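Local coordinates for protein nitroreductase (Bacteroides fragilis NCTC 9343, PDB 3EK3) that binds flavin mononucleotide and probably acts as an NAD(P)H-linked oxidoreductase of the nitroreductase family, at residues Gly154-Glu157 with Asn158-Val161; Glu145-Ala148 with Tyr149-Ser152; Cys55-Val58 with Lys59-Leu63. One frame throughout, in Å; residues are numbered along the deposited sequence. Where two conformers were deposited one is given.

Contact 1: Gly154-Glu157 with Asn158-Val161; sequences GVPE and NHKV
Pro156 lays its ring over one face of the His159 imidazole. Its CG sits 3.7 Å from the centroid of the His159 ring and only 10° off the ring normal, a CH-pi contact aimed at the middle of the face. Pro156 CB covers the carbon side of the same face, 3.7 Å from His159 CD2. With CG anti to its own carbonyl carbon (chi1 -83°), the imidazole of His159 folds back over the proline. The residues Pro156 to His159 form a type I beta turn, which joins helix 144-153 to strand 160-168 of the antiparallel sheet. The turn is closed by His159 N donating to Pro156 O at 3.0 Å, with an N-H...O angle of 158°. At the second corner of the turn Asn158 OD1 comes within 3.4 Å of Pro156 CB. Further out, Ser101 OG of strand 96-102 bonds to His159 ND1, fixing the ring against the sheet. A water donates to Glu157 O at 3.0 Å, accepts from Lys160 NZ at 2.6 Å and reaches His159 O weakly; Lys160 NZ also forms a salt bridge with Asp142. Before the turn, Gly154, with positive phi, ends the helix in a Schellman motif, and Val155 packs on Leu150 and Ile99.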
# COMPACT_ATOMS: atom_id res chain seq x y z
N GLY A 154 -16.39 13.87 9.37
CA GLY A 154 -15.25 13.78 10.29
C GLY A 154 -13.89 13.58 9.64
O GLY A 154 -12.91 13.36 10.34
N VAL A 155 -13.83 13.67 8.32
CA VAL A 155 -12.52 13.68 7.64
C VAL A 155 -11.81 15.02 7.95
O VAL A 155 -12.40 16.10 7.80
CB VAL A 155 -12.66 13.54 6.11
CG1 VAL A 155 -11.27 13.58 5.45
CG2 VAL A 155 -13.41 12.26 5.71
N PRO A 156 -10.56 14.96 8.48
CA PRO A 156 -9.89 16.21 8.77
C PRO A 156 -9.76 17.13 7.58
O PRO A 156 -9.45 16.70 6.48
CB PRO A 156 -8.50 15.76 9.26
CG PRO A 156 -8.71 14.43 9.80
CD PRO A 156 -9.77 13.80 8.90
N GLU A 157 -9.98 18.41 7.82
CA GLU A 157 -9.98 19.39 6.75
C GLU A 157 -8.64 19.56 6.06
O GLU A 157 -8.61 20.02 4.93
CB GLU A 157 -10.45 20.74 7.26
CG GLU A 157 -11.91 20.66 7.67
CD GLU A 157 -12.47 21.97 8.16
OE1 GLU A 157 -12.67 22.89 7.34
OE2 GLU A 157 -12.73 22.06 9.38
N ASN A 158 -7.56 19.22 6.76
CA ASN A 158 -6.21 19.31 6.21
C ASN A 158 -5.74 18.02 5.54
O ASN A 158 -4.58 17.90 5.17
CB ASN A 158 -5.21 19.70 7.32
CG ASN A 158 -5.00 18.60 8.32
OD1 ASN A 158 -5.95 18.01 8.81
ND2 ASN A 158 -3.75 18.29 8.62
N HIS A 159 -6.63 17.04 5.41
CA HIS A 159 -6.30 15.78 4.79
C HIS A 159 -6.77 15.77 3.36
O HIS A 159 -7.76 16.42 3.02
CB HIS A 159 -6.98 14.64 5.52
CG HIS A 159 -6.25 14.18 6.74
ND1 HIS A 159 -6.43 12.92 7.28
CD2 HIS A 159 -5.34 14.81 7.53
CE1 HIS A 159 -5.66 12.79 8.35
NE2 HIS A 159 -4.99 13.93 8.52
N LYS A 160 -6.09 15.00 2.53
CA LYS A 160 -6.62 14.60 1.24
C LYS A 160 -7.03 13.15 1.36
O LYS A 160 -6.57 12.43 2.23
CB LYS A 160 -5.56 14.73 0.16
CG LYS A 160 -4.96 16.11 0.03
CD LYS A 160 -5.99 17.21 -0.03
CE LYS A 160 -5.34 18.56 -0.31
NZ LYS A 160 -6.29 19.66 -0.05
N VAL A 161 -7.93 12.71 0.47
CA VAL A 161 -8.41 11.33 0.52
C VAL A 161 -7.58 10.56 -0.50
O VAL A 161 -7.65 10.85 -1.69
CB VAL A 161 -9.92 11.23 0.17
CG1 VAL A 161 -10.35 9.77 0.13
CG2 VAL A 161 -10.75 11.98 1.24
O HOH W 1 -6.97 19.62 2.50

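Contact 2: Glu145-Ala148 with Tyr149-Ser152; sequences EVRA and YLTS
Arg147 O takes the backbone N-H of Thr151 one turn further along helix 144-153, a short alpha helix flanked by helix 57-72 and the start of strand 160-168. That bond is 2.9 Å from Thr151 N to Arg147 O and nearly straight, 172° at the hydrogen. Thr151 OG1 lies 3.0 Å from the same Arg147 O, and whether its proton goes there or to a nearby water is not settled. The other i to i+4 bonds follow suit: Leu150 N reaches Val146 O at 2.9 Å, while Tyr149 N to Glu145 O and Ser152 N to Ala148 O are less straight.

The Arg147 side chain, bent at chi2 and chi3 (51° and 65°), turns its guanidinium over Leu150 CD1. Each of its nitrogens has a partner: NE donates to Cys141 O, NH2 to His159 O and to Asp142 in a salt bridge, and NH1 to the water that also bonds Thr151 OG1. Glu145 OE1 pairs with Lys73, and Tyr149 OH with Glu62 OE1. On the buried side, Val146 and Leu150 lie side by side, CG1 of the valine 4.1 Å from CD1 of the leucine.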
# COMPACT_ATOMS: atom_id res chain seq x y z
N GLU A 145 -18.45 21.16 -2.50
CA GLU A 145 -19.55 20.40 -1.93
C GLU A 145 -19.11 19.03 -1.40
O GLU A 145 -19.58 18.62 -0.34
CB GLU A 145 -20.73 20.27 -2.90
CG GLU A 145 -21.42 21.62 -3.20
CD GLU A 145 -20.66 22.47 -4.23
OE1 GLU A 145 -20.07 21.90 -5.18
OE2 GLU A 145 -20.65 23.71 -4.08
N VAL A 146 -18.21 18.35 -2.11
CA VAL A 146 -17.68 17.09 -1.61
C VAL A 146 -16.95 17.37 -0.30
O VAL A 146 -17.17 16.71 0.72
CB VAL A 146 -16.74 16.41 -2.65
CG1 VAL A 146 -16.07 15.18 -2.06
CG2 VAL A 146 -17.53 16.08 -3.98
N ARG A 147 -16.10 18.40 -0.29
CA ARG A 147 -15.31 18.68 0.91
C ARG A 147 -16.19 19.00 2.12
O ARG A 147 -15.93 18.53 3.24
CB ARG A 147 -14.31 19.82 0.64
CG ARG A 147 -13.45 20.21 1.89
CD ARG A 147 -12.77 19.05 2.58
NE ARG A 147 -11.76 18.43 1.71
CZ ARG A 147 -10.72 17.72 2.14
NH1 ARG A 147 -10.55 17.49 3.42
NH2 ARG A 147 -9.84 17.25 1.26
N ALA A 148 -17.22 19.81 1.91
CA ALA A 148 -18.14 20.10 2.99
C ALA A 148 -18.73 18.82 3.56
O ALA A 148 -18.88 18.69 4.79
CB ALA A 148 -19.24 21.08 2.51
N TYR A 149 -19.06 17.87 2.69
CA TYR A 149 -19.62 16.57 3.10
C TYR A 149 -18.60 15.77 3.90
O TYR A 149 -18.91 15.27 4.98
CB TYR A 149 -20.17 15.76 1.89
CG TYR A 149 -21.29 14.88 2.33
CD1 TYR A 149 -21.02 13.65 2.93
CD2 TYR A 149 -22.62 15.32 2.28
CE1 TYR A 149 -22.02 12.86 3.42
CE2 TYR A 149 -23.67 14.51 2.79
CZ TYR A 149 -23.36 13.30 3.37
OH TYR A 149 -24.33 12.48 3.90
N LEU A 150 -17.37 15.69 3.40
CA LEU A 150 -16.29 14.97 4.09
C LEU A 150 -16.05 15.53 5.49
O LEU A 150 -15.94 14.79 6.47
CB LEU A 150 -15.00 15.04 3.27
CG LEU A 150 -15.04 14.33 1.91
CD1 LEU A 150 -13.71 14.57 1.19
CD2 LEU A 150 -15.23 12.81 2.11
N THR A 151 -15.99 16.83 5.58
CA THR A 151 -15.84 17.52 6.89
C THR A 151 -16.94 17.14 7.87
O THR A 151 -16.67 16.84 9.04
CB THR A 151 -15.79 19.00 6.68
OG1 THR A 151 -14.66 19.33 5.86
CG2 THR A 151 -15.72 19.76 8.04
N SER A 152 -18.17 17.08 7.37
CA SER A 152 -19.33 16.76 8.21
C SER A 152 -19.23 15.32 8.69
O SER A 152 -19.69 15.00 9.77
CB SER A 152 -20.65 16.98 7.46
OG SER A 152 -20.99 15.85 6.67
O HOH W 2 -12.67 17.42 5.38

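Contact 3: Cys55-Val58 with Lys59-Leu63; sequences CNTV and KLEEL
Asn56 OD1 accepts the backbone N-H of Lys59 at 3.3 Å, with an N-H...O angle of 161°, the capping bond that marks Asn56 as the N-cap of helix 57-72. The bond is long but fairly straight, and the donor stands off the amide plane. The main chain of the same residue starts the regular helix bonding: Leu60 N reaches Asn56 O at 3.0 Å, and Glu61 N and Glu62 N bond in turn to Thr57 O and Val58 O.

The side chain of Lys59 runs back past the cap. Its CB lies 3.8 Å from Asn56 O. CG, placed beside the backbone N by a chi1 of -59°, comes 3.7 Å from Asn56 OD1. CD lies 4.0 Å from Asn56 CB, and CE reaches 3.9 Å from Asn56 ND2, so the aliphatic chain follows the asparagine from its carbonyl oxygen to its amide nitrogen. A bend at chi4 (-57°) then turns NZ off this line. Elsewhere the lysine packs on Tyr149 and Leu153 of helix 144-153 and on Val189 of the second subunit.

Asn56 works at both ends of its amide: ND2 donates to Glu190 O of the second subunit while OD1 faces the helix. One face of the helix start is apolar, with Leu60 buried against Leu97 and Tyr91. Since OD1 takes up an N-H of the first turn and ND2 binds a backbone carbonyl across the interface, the amide's flip is fixed and the helix start is tied to the dimer partner.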
# COMPACT_ATOMS: atom_id res chain seq x y z
N CYS A 55 -20.98 3.87 7.66
CA CYS A 55 -21.83 2.69 7.64
C CYS A 55 -23.30 3.02 7.40
O CYS A 55 -24.15 2.17 7.54
CB CYS A 55 -21.70 2.01 8.98
SG CYS A 55 -20.02 1.53 9.37
N ASN A 56 -23.58 4.25 7.02
CA ASN A 56 -24.95 4.71 6.94
C ASN A 56 -25.32 4.88 5.46
O ASN A 56 -24.71 5.66 4.75
CB ASN A 56 -25.01 6.04 7.69
CG ASN A 56 -26.41 6.58 7.82
OD1 ASN A 56 -27.06 6.87 6.83
ND2 ASN A 56 -26.88 6.70 9.05
N THR A 57 -26.30 4.12 5.01
CA THR A 57 -26.68 4.12 3.60
C THR A 57 -27.09 5.47 3.09
O THR A 57 -26.68 5.84 1.99
CB THR A 57 -27.77 3.09 3.33
OG1 THR A 57 -27.22 1.79 3.59
CG2 THR A 57 -28.23 3.12 1.88
N VAL A 58 -27.84 6.23 3.89
CA VAL A 58 -28.26 7.57 3.48
C VAL A 58 -27.06 8.46 3.23
O VAL A 58 -27.00 9.16 2.23
CB VAL A 58 -29.19 8.27 4.51
CG1 VAL A 58 -29.45 9.71 4.10
CG2 VAL A 58 -30.50 7.53 4.65
N LYS A 59 -26.12 8.47 4.16
CA LYS A 59 -24.94 9.33 4.00
C LYS A 59 -24.06 8.88 2.83
O LYS A 59 -23.49 9.70 2.12
CB LYS A 59 -24.11 9.37 5.28
CG LYS A 59 -24.87 9.86 6.49
CD LYS A 59 -23.95 9.94 7.70
CE LYS A 59 -24.72 9.94 9.02
NZ LYS A 59 -25.75 11.00 9.27
N LEU A 60 -23.95 7.58 2.62
CA LEU A 60 -23.17 7.09 1.47
C LEU A 60 -23.77 7.59 0.14
O LEU A 60 -23.07 8.04 -0.74
CB LEU A 60 -23.07 5.59 1.49
CG LEU A 60 -22.16 5.07 2.58
CD1 LEU A 60 -22.39 3.53 2.71
CD2 LEU A 60 -20.69 5.49 2.38
N GLU A 61 -25.10 7.52 0.04
CA GLU A 61 -25.79 7.98 -1.14
C GLU A 61 -25.60 9.48 -1.35
O GLU A 61 -25.35 9.93 -2.46
CB GLU A 61 -27.27 7.58 -1.06
CG GLU A 61 -27.43 6.06 -1.11
CD GLU A 61 -28.88 5.59 -1.23
OE1 GLU A 61 -29.81 6.43 -1.11
OE2 GLU A 61 -29.06 4.36 -1.45
N GLU A 62 -25.68 10.27 -0.28
CA GLU A 62 -25.46 11.70 -0.38
C GLU A 62 -24.03 12.05 -0.84
O GLU A 62 -23.83 12.96 -1.65
CB GLU A 62 -25.76 12.39 0.98
CG GLU A 62 -27.24 12.42 1.33
CD GLU A 62 -27.56 13.23 2.58
OE1 GLU A 62 -26.67 13.42 3.45
OE2 GLU A 62 -28.70 13.77 2.65
N LEU A 63 -23.06 11.35 -0.29
CA LEU A 63 -21.66 11.54 -0.66
C LEU A 63 -21.44 11.20 -2.14
O LEU A 63 -20.81 11.95 -2.89
CB LEU A 63 -20.78 10.66 0.21
CG LEU A 63 -19.29 10.64 -0.09
CD1 LEU A 63 -18.72 12.03 -0.01
CD2 LEU A 63 -18.53 9.68 0.88

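In the fold
Contacts 1 and 2 are partly buried and consecutive, a helix and the turn that leads from it into strand 160-168; the guanidinium of contact 2 reaches across to the turn of contact 1, and a probable hydrogen bond runs from Val155 N to Leu150 O. Contact 3, about 13 Å from contact 2 between centres, is a surface contact at the start of helix 57-72. Tyr149 joins the two helices, its ring packing on Leu63, which Leu150 also touches. Contacts 1 and 3 do not touch. Chemistry follows place: a proline-histidine CH-pi contact against the sheet, helix bonding with a multiply bonded guanidinium, and an amide cap facing the second subunit.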